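Glycerol-3-phosphate dehydrogenase [NAD(+)] (Dunaliella salina, PDB 6IUY) joins a phosphatase to an NAD-dependent dehydrogenase, converting dihydroxyacetone phosphate directly to glycerol, probably by NADH reduction to glycerol 3-phosphate and then dephosphorylation. Local coordinates at residues A[120-125]-A[146-151]; A[190-195]-A[199-204]; A[405-410]-A[444-449]; A[486-491]-A[518-523]. All coordinates share one frame; numbering follows the deposited sequence.

Interaction 1 of 4, residues A[120-125]-A[146-151]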
loop_
_atom_site.group_PDB
_atom_site.type_symbol
_atom_site.label_atom_id
_atom_site.label_comp_id
_atom_site.label_asym_id
_atom_site.label_seq_id
_atom_site.Cartn_x
_atom_site.Cartn_y
_atom_site.Cartn_z
ATOM N N ALA A 120 27.239 -14.555 22.875
ATOM C CA ALA A 120 26.807 -15.480 21.848
ATOM C C ALA A 120 25.286 -15.645 21.853
ATOM O O ALA A 120 24.640 -15.615 20.796
ATOM C CB ALA A 120 27.487 -16.830 22.037
ATOM N N LEU A 121 24.716 -15.837 23.040
ATOM C CA LEU A 121 23.272 -16.014 23.160
ATOM C C LEU A 121 22.552 -14.773 22.613
ATOM O O LEU A 121 21.633 -14.889 21.805
ATOM C CB LEU A 121 22.869 -16.293 24.616
ATOM C CG LEU A 121 23.343 -17.631 25.208
ATOM C CD1 LEU A 121 23.269 -17.609 26.727
ATOM C CD2 LEU A 121 22.539 -18.812 24.655
ATOM N N LYS A 122 22.982 -13.589 23.019
ATOM C CA LYS A 122 22.286 -12.386 22.578
ATOM C C LYS A 122 22.426 -12.195 21.047
ATOM O O LYS A 122 21.489 -11.760 20.377
ATOM C CB LYS A 122 22.801 -11.169 23.361
ATOM C CG LYS A 122 22.636 -11.349 24.889
ATOM C CD LYS A 122 22.807 -10.070 25.699
ATOM C CE LYS A 122 21.538 -9.240 25.686
ATOM N NZ LYS A 122 21.646 -8.085 26.617
ATOM N N ALA A 123 23.581 -12.569 20.501
ATOM C CA ALA A 123 23.865 -12.409 19.080
ATOM C C ALA A 123 22.929 -13.225 18.204
ATOM O O ALA A 123 22.701 -12.863 17.050
ATOM C CB ALA A 123 25.316 -12.785 18.780
ATOM N N ARG A 124 22.391 -14.325 18.728
ATOM C CA ARG A 124 21.390 -15.080 17.970
ATOM C C ARG A 124 19.957 -14.911 18.516
ATOM O O ARG A 124 19.097 -15.780 18.323
ATOM C CB ARG A 124 21.757 -16.565 17.930
ATOM C CG ARG A 124 21.531 -17.312 19.225
ATOM C CD ARG A 124 22.036 -18.748 19.104
ATOM N NE ARG A 124 23.484 -18.780 18.930
ATOM C CZ ARG A 124 24.153 -19.835 18.489
ATOM N NH1 ARG A 124 23.494 -20.936 18.172
ATOM N NH2 ARG A 124 25.472 -19.791 18.363
ATOM N N GLY A 125 19.701 -13.795 19.193
ATOM C CA GLY A 125 18.349 -13.486 19.629
ATOM C C GLY A 125 17.795 -14.267 20.809
ATOM O O GLY A 125 16.606 -14.184 21.097
ATOM N N LEU A 146 27.380 -7.050 31.042
ATOM C CA LEU A 146 27.008 -8.102 30.102
ATOM C C LEU A 146 26.000 -7.603 29.063
ATOM O O LEU A 146 25.474 -8.388 28.270
ATOM C CB LEU A 146 26.437 -9.311 30.850
ATOM C CG LEU A 146 27.422 -10.051 31.762
ATOM C CD1 LEU A 146 26.689 -11.075 32.589
ATOM C CD2 LEU A 146 28.544 -10.707 30.940
ATOM N N LYS A 147 25.738 -6.300 29.065
ATOM C CA LYS A 147 24.749 -5.730 28.151
ATOM C C LYS A 147 23.348 -6.251 28.457
ATOM O O LYS A 147 22.498 -6.316 27.567
ATOM C CB LYS A 147 25.107 -6.044 26.684
ATOM C CG LYS A 147 26.530 -5.679 26.282
ATOM C CD LYS A 147 26.923 -4.318 26.857
ATOM C CE LYS A 147 28.312 -3.880 26.394
ATOM N NZ LYS A 147 28.749 -2.632 27.097
ATOM N N ILE A 148 23.106 -6.648 29.703
ATOM C CA ILE A 148 21.769 -7.078 30.082
ATOM C C ILE A 148 21.038 -5.904 30.719
ATOM O O ILE A 148 21.534 -5.284 31.659
ATOM C CB ILE A 148 21.796 -8.283 31.041
ATOM C CG1 ILE A 148 22.633 -9.409 30.445
ATOM C CG2 ILE A 148 20.386 -8.776 31.323
ATOM C CD1 ILE A 148 22.520 -10.685 31.193
ATOM N N PRO A 149 19.856 -5.582 30.194
ATOM C CA PRO A 149 19.102 -4.438 30.710
ATOM C C PRO A 149 18.540 -4.717 32.102
ATOM O O PRO A 149 18.301 -5.880 32.454
ATOM C CB PRO A 149 17.981 -4.268 29.678
ATOM C CG PRO A 149 17.797 -5.646 29.106
ATOM C CD PRO A 149 19.166 -6.256 29.082
ATOM N N ALA A 150 18.348 -3.660 32.886
ATOM C CA ALA A 150 17.793 -3.790 34.225
ATOM C C ALA A 150 16.405 -4.424 34.139
ATOM O O ALA A 150 15.942 -5.079 35.069
ATOM C CB ALA A 150 17.734 -2.427 34.912
ATOM N N LYS A 151 15.756 -4.237 32.996
ATOM C CA LYS A 151 14.449 -4.808 32.739
ATOM C C LYS A 151 14.500 -6.329 32.850
ATOM O O LYS A 151 13.488 -6.992 33.109
ATOM C CB LYS A 151 13.974 -4.375 31.344
ATOM C CG LYS A 151 12.700 -5.040 30.862
ATOM C CD LYS A 151 12.443 -4.764 29.367
ATOM C CE LYS A 151 12.127 -3.291 29.099
ATOM N NZ LYS A 151 11.503 -3.121 27.744
#

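Interaction 2 of 4, residues A[190-195]-A[199-204]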
loop_
_atom_site.group_PDB
_atom_site.type_symbol
_atom_site.label_atom_id
_atom_site.label_comp_id
_atom_site.label_asym_id
_atom_site.label_seq_id
_atom_site.Cartn_x
_atom_site.Cartn_y
_atom_site.Cartn_z
ATOM N N GLU A 190 8.008 -17.546 35.947
ATOM C CA GLU A 190 6.587 -17.510 35.598
ATOM C C GLU A 190 6.139 -16.150 35.070
ATOM O O GLU A 190 5.251 -16.063 34.220
ATOM C CB GLU A 190 5.735 -17.877 36.808
ATOM C CG GLU A 190 5.444 -19.360 36.942
ATOM C CD GLU A 190 4.845 -19.716 38.298
ATOM O OE1 GLU A 190 4.772 -18.822 39.171
ATOM O OE2 GLU A 190 4.453 -20.887 38.492
ATOM N N ARG A 191 6.746 -15.090 35.589
ATOM C CA ARG A 191 6.403 -13.738 35.175
ATOM C C ARG A 191 6.972 -13.454 33.793
ATOM O O ARG A 191 6.320 -12.826 32.955
ATOM C CB ARG A 191 6.924 -12.728 36.185
ATOM C CG ARG A 191 6.296 -12.876 37.552
ATOM C CD ARG A 191 5.905 -11.520 38.090
ATOM N NE ARG A 191 7.031 -10.836 38.704
ATOM C CZ ARG A 191 7.286 -9.543 38.551
ATOM N NH1 ARG A 191 6.499 -8.796 37.779
ATOM N NH2 ARG A 191 8.337 -9.000 39.161
ATOM N N ILE A 192 8.198 -13.930 33.572
ATOM C CA ILE A 192 8.860 -13.866 32.271
ATOM C C ILE A 192 8.032 -14.571 31.196
ATOM O O ILE A 192 7.873 -14.056 30.090
ATOM C CB ILE A 192 10.281 -14.489 32.340
ATOM C CG1 ILE A 192 11.262 -13.521 33.010
ATOM C CG2 ILE A 192 10.781 -14.861 30.965
ATOM C CD1 ILE A 192 12.604 -14.145 33.334
ATOM N N ARG A 193 7.484 -15.734 31.535
ATOM C CA ARG A 193 6.729 -16.534 30.583
ATOM C C ARG A 193 5.430 -15.842 30.184
ATOM O O ARG A 193 4.951 -16.011 29.062
ATOM C CB ARG A 193 6.448 -17.912 31.172
ATOM C CG ARG A 193 6.007 -18.949 30.165
ATOM C CD ARG A 193 5.680 -20.305 30.827
ATOM N NE ARG A 193 6.887 -21.018 31.231
ATOM C CZ ARG A 193 7.702 -21.624 30.370
ATOM N NH1 ARG A 193 7.427 -21.599 29.068
ATOM N NH2 ARG A 193 8.792 -22.252 30.801
ATOM N N ARG A 194 4.865 -15.054 31.098
ATOM C CA ARG A 194 3.594 -14.367 30.837
ATOM C C ARG A 194 3.797 -13.068 30.082
ATOM O O ARG A 194 2.867 -12.508 29.514
ATOM C CB ARG A 194 2.863 -14.034 32.134
ATOM C CG ARG A 194 2.618 -15.175 33.082
ATOM C CD ARG A 194 2.156 -14.593 34.419
ATOM N NE ARG A 194 0.939 -13.794 34.277
ATOM C CZ ARG A 194 -0.187 -14.051 34.934
ATOM N NH1 ARG A 194 -0.232 -15.064 35.789
ATOM N NH2 ARG A 194 -1.263 -13.299 34.752
ATOM N N LYS A 195 5.021 -12.572 30.119
ATOM C CA LYS A 195 5.343 -11.272 29.564
ATOM C C LYS A 195 5.838 -11.387 28.132
ATOM O O LYS A 195 5.656 -10.470 27.335
ATOM C CB LYS A 195 6.401 -10.599 30.432
ATOM C CG LYS A 195 6.820 -9.218 30.009
ATOM C CD LYS A 195 7.743 -8.635 31.059
ATOM C CE LYS A 195 8.119 -7.236 30.744
ATOM N NZ LYS A 195 9.057 -6.768 31.753
ATOM N N ASN A 199 8.896 -19.849 24.903
ATOM C CA ASN A 199 8.336 -21.145 25.264
ATOM C C ASN A 199 9.362 -22.055 25.944
ATOM O O ASN A 199 9.041 -22.769 26.898
ATOM C CB ASN A 199 7.747 -21.822 24.028
ATOM C CG ASN A 199 6.526 -21.080 23.484
ATOM O OD1 ASN A 199 5.550 -20.854 24.204
ATOM N ND2 ASN A 199 6.587 -20.680 22.214
ATOM N N ASN A 200 10.594 -22.023 25.453
ATOM C CA ASN A 200 11.682 -22.746 26.093
ATOM C C ASN A 200 12.574 -21.809 26.891
ATOM O O ASN A 200 13.319 -21.024 26.310
ATOM C CB ASN A 200 12.517 -23.490 25.052
ATOM C CG ASN A 200 11.668 -24.320 24.125
ATOM O OD1 ASN A 200 10.683 -24.928 24.551
ATOM N ND2 ASN A 200 12.024 -24.333 22.842
ATOM N N ILE A 201 12.494 -21.905 28.217
ATOM C CA ILE A 201 13.306 -21.079 29.111
ATOM C C ILE A 201 14.214 -21.962 29.972
ATOM O O ILE A 201 13.755 -22.909 30.604
ATOM C CB ILE A 201 12.426 -20.192 30.028
ATOM C CG1 ILE A 201 11.380 -19.435 29.203
ATOM C CG2 ILE A 201 13.288 -19.220 30.807
ATOM C CD1 ILE A 201 10.300 -18.781 30.033
ATOM N N ILE A 202 15.501 -21.637 29.988
ATOM C CA ILE A 202 16.509 -22.444 30.646
ATOM C C ILE A 202 16.920 -21.743 31.929
ATOM O O ILE A 202 17.004 -20.508 31.945
ATOM C CB ILE A 202 17.772 -22.648 29.743
ATOM C CG1 ILE A 202 17.386 -23.070 28.317
ATOM C CG2 ILE A 202 18.783 -23.612 30.386
ATOM C CD1 ILE A 202 16.520 -24.315 28.225
ATOM N N MET A 203 17.164 -22.510 32.999
ATOM C CA MET A 203 17.780 -21.934 34.194
ATOM C C MET A 203 19.208 -22.445 34.344
ATOM O O MET A 203 19.457 -23.655 34.286
ATOM C CB MET A 203 16.969 -22.243 35.460
ATOM C CG MET A 203 17.577 -21.640 36.751
ATOM S SD MET A 203 17.232 -19.871 36.984
ATOM C CE MET A 203 18.875 -19.186 37.161
ATOM N N VAL A 204 20.146 -21.519 34.536
ATOM C CA VAL A 204 21.543 -21.879 34.754
ATOM C C VAL A 204 22.011 -21.337 36.097
ATOM O O VAL A 204 21.977 -20.118 36.311
ATOM C CB VAL A 204 22.463 -21.330 33.643
ATOM C CG1 VAL A 204 23.861 -21.916 33.784
ATOM C CG2 VAL A 204 21.888 -21.638 32.270
#

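Interaction 3 of 4, residues A[405-410]-A[444-449]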
loop_
_atom_site.group_PDB
_atom_site.type_symbol
_atom_site.label_atom_id
_atom_site.label_comp_id
_atom_site.label_asym_id
_atom_site.label_seq_id
_atom_site.Cartn_x
_atom_site.Cartn_y
_atom_site.Cartn_z
ATOM N N SER A 405 9.846 -19.831 5.264
ATOM C CA SER A 405 9.676 -18.390 5.168
ATOM C C SER A 405 9.863 -17.937 3.708
ATOM O O SER A 405 10.164 -18.767 2.841
ATOM C CB SER A 405 10.689 -17.684 6.068
ATOM O OG SER A 405 10.569 -18.119 7.409
ATOM N N VAL A 406 9.696 -16.638 3.444
ATOM C CA VAL A 406 10.023 -16.059 2.143
ATOM C C VAL A 406 10.771 -14.753 2.291
ATOM O O VAL A 406 10.690 -14.075 3.330
ATOM C CB VAL A 406 8.785 -15.791 1.282
ATOM C CG1 VAL A 406 8.046 -17.096 0.974
ATOM C CG2 VAL A 406 7.876 -14.719 1.948
ATOM N N LEU A 407 11.530 -14.413 1.256
ATOM C CA LEU A 407 12.154 -13.107 1.182
ATOM C C LEU A 407 11.669 -12.501 -0.120
ATOM O O LEU A 407 11.984 -13.019 -1.190
ATOM C CB LEU A 407 13.682 -13.200 1.225
ATOM C CG LEU A 407 14.559 -11.940 1.171
ATOM C CD1 LEU A 407 15.965 -12.300 1.601
ATOM C CD2 LEU A 407 14.616 -11.340 -0.225
ATOM N N MET A 408 10.900 -11.421 -0.020
ATOM C CA MET A 408 10.308 -10.765 -1.193
ATOM C C MET A 408 10.517 -9.266 -1.115
ATOM O O MET A 408 10.281 -8.665 -0.065
ATOM C CB MET A 408 8.821 -11.066 -1.284
ATOM C CG MET A 408 8.493 -12.530 -1.309
ATOM S SD MET A 408 8.619 -13.185 -2.974
ATOM C CE MET A 408 9.386 -14.787 -2.657
ATOM N N GLY A 409 10.992 -8.661 -2.196
ATOM C CA GLY A 409 11.257 -7.235 -2.190
ATOM C C GLY A 409 11.559 -6.731 -3.589
ATOM O O GLY A 409 11.650 -7.520 -4.537
ATOM N N ALA A 410 11.681 -5.417 -3.736
ATOM C CA ALA A 410 12.082 -4.827 -5.006
ATOM C C ALA A 410 13.574 -5.071 -5.183
ATOM O O ALA A 410 14.402 -4.285 -4.701
ATOM C CB ALA A 410 11.761 -3.337 -5.036
ATOM N N PRO A 444 24.463 -3.824 5.290
ATOM C CA PRO A 444 24.278 -2.370 5.407
ATOM C C PRO A 444 23.621 -1.753 4.176
ATOM O O PRO A 444 23.096 -0.649 4.278
ATOM C CB PRO A 444 25.701 -1.845 5.578
ATOM C CG PRO A 444 26.469 -3.009 6.111
ATOM C CD PRO A 444 25.865 -4.218 5.462
ATOM N N TYR A 445 23.626 -2.459 3.044
ATOM C CA TYR A 445 23.008 -1.960 1.814
ATOM C C TYR A 445 21.737 -2.742 1.478
ATOM O O TYR A 445 21.116 -2.550 0.436
ATOM C CB TYR A 445 24.007 -2.050 0.647
ATOM C CG TYR A 445 24.578 -3.435 0.492
ATOM C CD1 TYR A 445 23.915 -4.403 -0.254
ATOM C CD2 TYR A 445 25.761 -3.789 1.120
ATOM C CE1 TYR A 445 24.434 -5.690 -0.388
ATOM C CE2 TYR A 445 26.284 -5.069 1.006
ATOM C CZ TYR A 445 25.616 -6.018 0.252
ATOM O OH TYR A 445 26.140 -7.294 0.137
ATOM N N PHE A 446 21.351 -3.640 2.364
ATOM C CA PHE A 446 20.186 -4.472 2.115
ATOM C C PHE A 446 19.374 -4.561 3.414
ATOM O O PHE A 446 19.627 -5.428 4.257
ATOM C CB PHE A 446 20.620 -5.865 1.596
ATOM C CG PHE A 446 19.493 -6.669 0.991
ATOM C CD1 PHE A 446 18.855 -6.231 -0.161
ATOM C CD2 PHE A 446 19.071 -7.858 1.576
ATOM C CE1 PHE A 446 17.819 -6.948 -0.738
ATOM C CE2 PHE A 446 18.025 -8.598 1.013
ATOM C CZ PHE A 446 17.391 -8.129 -0.151
ATOM N N ALA A 447 18.431 -3.623 3.580
ATOM C CA ALA A 447 17.622 -3.510 4.797
ATOM C C ALA A 447 16.468 -4.487 4.804
ATOM O O ALA A 447 15.733 -4.634 3.810
ATOM C CB ALA A 447 17.094 -2.089 4.971
ATOM N N ILE A 448 16.294 -5.145 5.943
ATOM C CA ILE A 448 15.267 -6.169 6.071
ATOM C C ILE A 448 14.150 -5.729 7.010
ATOM O O ILE A 448 14.402 -5.138 8.061
ATOM C CB ILE A 448 15.866 -7.487 6.570
ATOM C CG1 ILE A 448 16.769 -8.092 5.490
ATOM C CG2 ILE A 448 14.772 -8.456 6.966
ATOM C CD1 ILE A 448 16.015 -8.756 4.370
ATOM N N ASN A 449 12.922 -6.032 6.608
ATOM C CA ASN A 449 11.730 -5.755 7.385
ATOM C C ASN A 449 10.991 -7.065 7.663
ATOM O O ASN A 449 10.617 -7.773 6.717
ATOM C CB ASN A 449 10.849 -4.758 6.608
ATOM C CG ASN A 449 9.539 -4.452 7.299
ATOM O OD1 ASN A 449 9.420 -4.552 8.522
ATOM N ND2 ASN A 449 8.538 -4.064 6.507
#

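Interaction 4 of 4, residues A[486-491]-A[518-523]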
loop_
_atom_site.group_PDB
_atom_site.type_symbol
_atom_site.label_atom_id
_atom_site.label_comp_id
_atom_site.label_asym_id
_atom_site.label_seq_id
_atom_site.Cartn_x
_atom_site.Cartn_y
_atom_site.Cartn_z
ATOM N N SER A 486 -1.916 3.408 -15.325
ATOM C CA SER A 486 -3.161 2.651 -15.282
ATOM C C SER A 486 -2.923 1.143 -15.219
ATOM O O SER A 486 -3.539 0.435 -14.406
ATOM C CB SER A 486 -4.025 2.975 -16.491
ATOM O OG SER A 486 -4.359 4.344 -16.470
ATOM N N ILE A 487 -2.032 0.649 -16.069
ATOM C CA ILE A 487 -1.704 -0.781 -16.047
ATOM C C ILE A 487 -1.210 -1.179 -14.669
ATOM O O ILE A 487 -1.635 -2.184 -14.119
ATOM C CB ILE A 487 -0.649 -1.136 -17.095
ATOM C CG1 ILE A 487 -1.176 -0.781 -18.481
ATOM C CG2 ILE A 487 -0.289 -2.639 -17.013
ATOM C CD1 ILE A 487 -0.139 -0.844 -19.593
ATOM N N LEU A 488 -0.335 -0.373 -14.089
ATOM C CA LEU A 488 0.153 -0.679 -12.751
ATOM C C LEU A 488 -0.944 -0.596 -11.684
ATOM O O LEU A 488 -1.029 -1.468 -10.784
ATOM C CB LEU A 488 1.315 0.242 -12.381
ATOM C CG LEU A 488 2.644 -0.481 -12.698
ATOM C CD1 LEU A 488 2.712 -0.807 -14.193
ATOM C CD2 LEU A 488 3.849 0.338 -12.258
ATOM N N ARG A 489 -1.777 0.439 -11.778
ATOM C CA ARG A 489 -2.876 0.617 -10.831
ATOM C C ARG A 489 -3.813 -0.578 -10.871
ATOM O O ARG A 489 -4.110 -1.168 -9.836
ATOM C CB ARG A 489 -3.676 1.892 -11.126
ATOM C CG ARG A 489 -4.691 2.173 -10.017
ATOM C CD ARG A 489 -5.965 2.802 -10.510
ATOM N NE ARG A 489 -6.486 2.183 -11.724
ATOM C CZ ARG A 489 -7.225 1.085 -11.751
ATOM N NH1 ARG A 489 -7.504 0.451 -10.624
ATOM N NH2 ARG A 489 -7.675 0.611 -12.915
ATOM N N GLN A 490 -4.292 -0.921 -12.065
ATOM C CA GLN A 490 -5.176 -2.064 -12.211
ATOM C C GLN A 490 -4.471 -3.369 -11.779
ATOM O O GLN A 490 -5.059 -4.247 -11.133
ATOM C CB GLN A 490 -5.656 -2.161 -13.649
ATOM C CG GLN A 490 -6.595 -3.328 -13.922
ATOM C CD GLN A 490 -7.955 -3.170 -13.250
ATOM O OE1 GLN A 490 -8.362 -2.065 -12.871
ATOM N NE2 GLN A 490 -8.662 -4.281 -13.097
ATOM N N GLY A 491 -3.197 -3.487 -12.131
ATOM C CA GLY A 491 -2.434 -4.656 -11.763
ATOM C C GLY A 491 -2.337 -4.815 -10.269
ATOM O O GLY A 491 -2.544 -5.901 -9.737
ATOM N N ALA A 518 6.530 -1.682 -4.030
ATOM C CA ALA A 518 7.915 -1.454 -4.417
ATOM C C ALA A 518 8.356 -2.436 -5.528
ATOM O O ALA A 518 8.861 -2.031 -6.576
ATOM C CB ALA A 518 8.831 -1.560 -3.201
ATOM N N ASP A 519 8.131 -3.723 -5.313
ATOM C CA ASP A 519 8.553 -4.752 -6.273
ATOM C C ASP A 519 7.876 -4.560 -7.632
ATOM O O ASP A 519 8.506 -4.699 -8.679
ATOM C CB ASP A 519 8.236 -6.151 -5.720
ATOM C CG ASP A 519 8.973 -7.269 -6.463
ATOM O OD1 ASP A 519 9.785 -6.959 -7.374
ATOM O OD2 ASP A 519 8.745 -8.465 -6.127
ATOM N N LEU A 520 6.580 -4.269 -7.608
ATOM C CA LEU A 520 5.804 -4.142 -8.839
ATOM C C LEU A 520 6.356 -3.020 -9.730
ATOM O O LEU A 520 6.390 -3.128 -10.970
ATOM C CB LEU A 520 4.334 -3.894 -8.490
ATOM C CG LEU A 520 3.374 -3.518 -9.608
ATOM C CD1 LEU A 520 3.124 -4.705 -10.514
ATOM C CD2 LEU A 520 2.081 -3.012 -9.022
ATOM N N ILE A 521 6.828 -1.964 -9.080
ATOM C CA ILE A 521 7.335 -0.775 -9.755
ATOM C C ILE A 521 8.713 -1.032 -10.370
ATOM O O ILE A 521 8.912 -0.848 -11.580
ATOM C CB ILE A 521 7.413 0.410 -8.769
ATOM C CG1 ILE A 521 6.000 0.857 -8.378
ATOM C CG2 ILE A 521 8.196 1.582 -9.369
ATOM C CD1 ILE A 521 5.969 2.041 -7.383
ATOM N N ALA A 522 9.656 -1.461 -9.531
ATOM C CA ALA A 522 11.004 -1.806 -9.989
ATOM C C ALA A 522 10.952 -2.802 -11.122
ATOM O O ALA A 522 11.680 -2.664 -12.100
ATOM C CB ALA A 522 11.852 -2.359 -8.834
ATOM N N SER A 523 10.090 -3.804 -11.011
ATOM C CA SER A 523 10.016 -4.826 -12.056
ATOM C C SER A 523 9.308 -4.352 -13.307
ATOM O O SER A 523 9.561 -4.868 -14.413
ATOM C CB SER A 523 9.329 -6.077 -11.515
ATOM O OG SER A 523 10.007 -6.480 -10.337
#

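Interaction 1 of 4, residues A[120-125]-A[146-151]
Lys122, on the last turn of helix 114-123, reaches across to the backbone of Leu146 and Lys147, where the chain leaves helix 136-145. Its CB points toward this loop, and CG lies anti to the carbonyl carbon (chi1 -57°), which sets it beside the backbone N. CD is the first atom to approach the partner, at 4.1 Å from Leu146 O. A bend at chi3 (81°) then swings the end of the chain over the next peptide, with CE 3.6 Å from Lys147 O. NZ, as modelled, heads on toward Ile148 and Pro149. Its separation from Lys147 O is too short to be real, so the exact place of the ammonium, and any bond to that oxygen, remain doubtful.

Both helices end in Schellman motifs, with Gly125 and Lys147 at positive phi as the C-prime residues; in the first, Gly125 N bonds Lys122 O at 3.0 Å. The two helices belong to the alpha/beta core of the haloacid dehalogenase-like domain, and strand 127-131 lies beneath, where Val128 touches both Lys122 and Ile148. Chemically, a lysine near the carbonyls just after the end of helix 136-145 is compatible with a favourable electrostatic contact, though the model establishes no bond, while the methylenes lie against the carbonyl oxygens of Leu146 and Lys147.

Interaction 2 of 4, residues A[190-195]-A[199-204]
Asn199 meets Arg193 through its backbone rather than its side-chain amide: NH1 of Arg193 donates to Asn199 O at 2.9 Å, and the N-H...O angle of 169° marks a nearly straight bond. The oxygen lies at the edge of the guanidinium, within its plane, whereas NH1 sits 39° above the carbonyl plane of Asn199. The rest of the guanidinium is held elsewhere, NE by Asp219 O and NH2 by Gly220 O, with a salt bridge from NH2 to Asp222. A methionine in place of Arg193 would probably leave the carbonyls of Asn199, Asp219 and Gly220 without this donor and Asp222 without its cationic mate, though Ile201 N still binds that carboxylate.

At Asn200 the chain turns into strand 201-205, a central strand of the parallel sheet of the haloacid dehalogenase-like fold; helix 184-195 packs on the sheet just before it, and the strand leads on to Asp206, a magnesium ligand.

Ile201 follows, its CB pointing toward the helix. Its CD1 lies over the centre of one face of the Arg193 guanidinium, 3.8 Å above the plane, which fixes the flat group from above while the bonds hold its rim. The same methyl lies 4.1 Å from CG2 of Ile192.

Interaction 3 of 4, residues A[405-410]-A[444-449]
Leu407 makes both of the direct contacts, one methyl to Phe446 and the other to Ile448, and both are apolar. CD2 of Leu407 approaches the edge of the Phe446 ring, near its plane, at 4.2 Å from CZ. The ring gets there because Phe446 CG is anti to the backbone N (chi1 -166°), which brings its end nearer to Leu407 than the direction of its CB would suggest. The second methyl, CD1 of Leu407, lies 4.5 Å from CD1 of Ile448, a looser touch. Together they bury 92 Å² in all, a modest patch.

In backbone terms the two segments are not paired. The nearest alpha carbons, Leu407 CA and Ile448 CA, stand 9.0 Å apart, as expected for strands with one other between them. That strand is 422-427, to which Val406 and Met408 are hydrogen-bonded by their backbones; Leu407 and Phe446 both pack on its small Ala424, over which they meet.

The patch belongs to the mixed sheet of the NAD-binding Rossmann-type domain. Helix 431-441 touches it through Phe441 on Leu407 and Gln438 on Ile448, while helix 266-282 brings Met274 and the NAD-binding Trp267 against Phe446.

Interaction 4 of 4, residues A[486-491]-A[518-523]
Arg489 NH2 donates to Gln490 OE1 at 2.8 Å, the shortest sound side-chain bond here, where the CB of Arg489 points away from segment 518-523. The N-H...O angle is 150°, and the donor sits in the carbonyl plane on a lone pair of OE1, though the oxygen is tilted 19° from the guanidinium plane. Arg489 NE forms a salt bridge with Glu423 of the second subunit, so two nitrogens of the guanidinium have separate partners, while Arg607 brings a like charge close to NH2.

On the other side, Leu488 and Leu520 pair across the two helices, with CG to CG at 4.4 Å. Leu520 has its CG anti to the backbone N (chi1 171°), which carries CD2 over the backbone of the partner helix to 3.9 Å from Leu488 O. The alpha carbons of these leucines are 7.7 Å apart, a close helix approach.

These helices belong to the all-helical C-terminal domain of the glycerol-3-phosphate dehydrogenase family, in which Lys464, which binds dihydroxyacetone phosphate, touches Leu520, and Ser523 lies in the same pocket. Asp519 OD2 forms a salt bridge with Lys380, which binds both that substrate and NAD.

Leu488 also uses CD2 against Ile521, 4.5 Å from its CG1 and 4.4 Å from its CA. Ile521 of the second subunit packs on Leu488 as well, bringing this apolar seam to the dimer interface.

The four contacts follow one another along the chain without nesting, two in each half of a di-domain enzyme. Interactions 1 and 2 lie in the haloacid dehalogenase-like domain, their centres about 15 Å apart, around one parallel sheet; they touch where Lys151 CG lies 4.1 Å from Lys195 NZ. Interactions 3 and 4, with centres about 19 Å apart, belong to the dehydrogenase half: the first to the NAD-binding sheet, the second to the helical domain. They join where Ala410 CB comes 3.9 Å from Ala522 CB. Interactions 1 and 4 lie on opposite sides of the chain's centre, in domains that bind magnesium and NAD with dihydroxyacetone phosphate respectively, consistent with separate phosphatase and dehydrogenase sites.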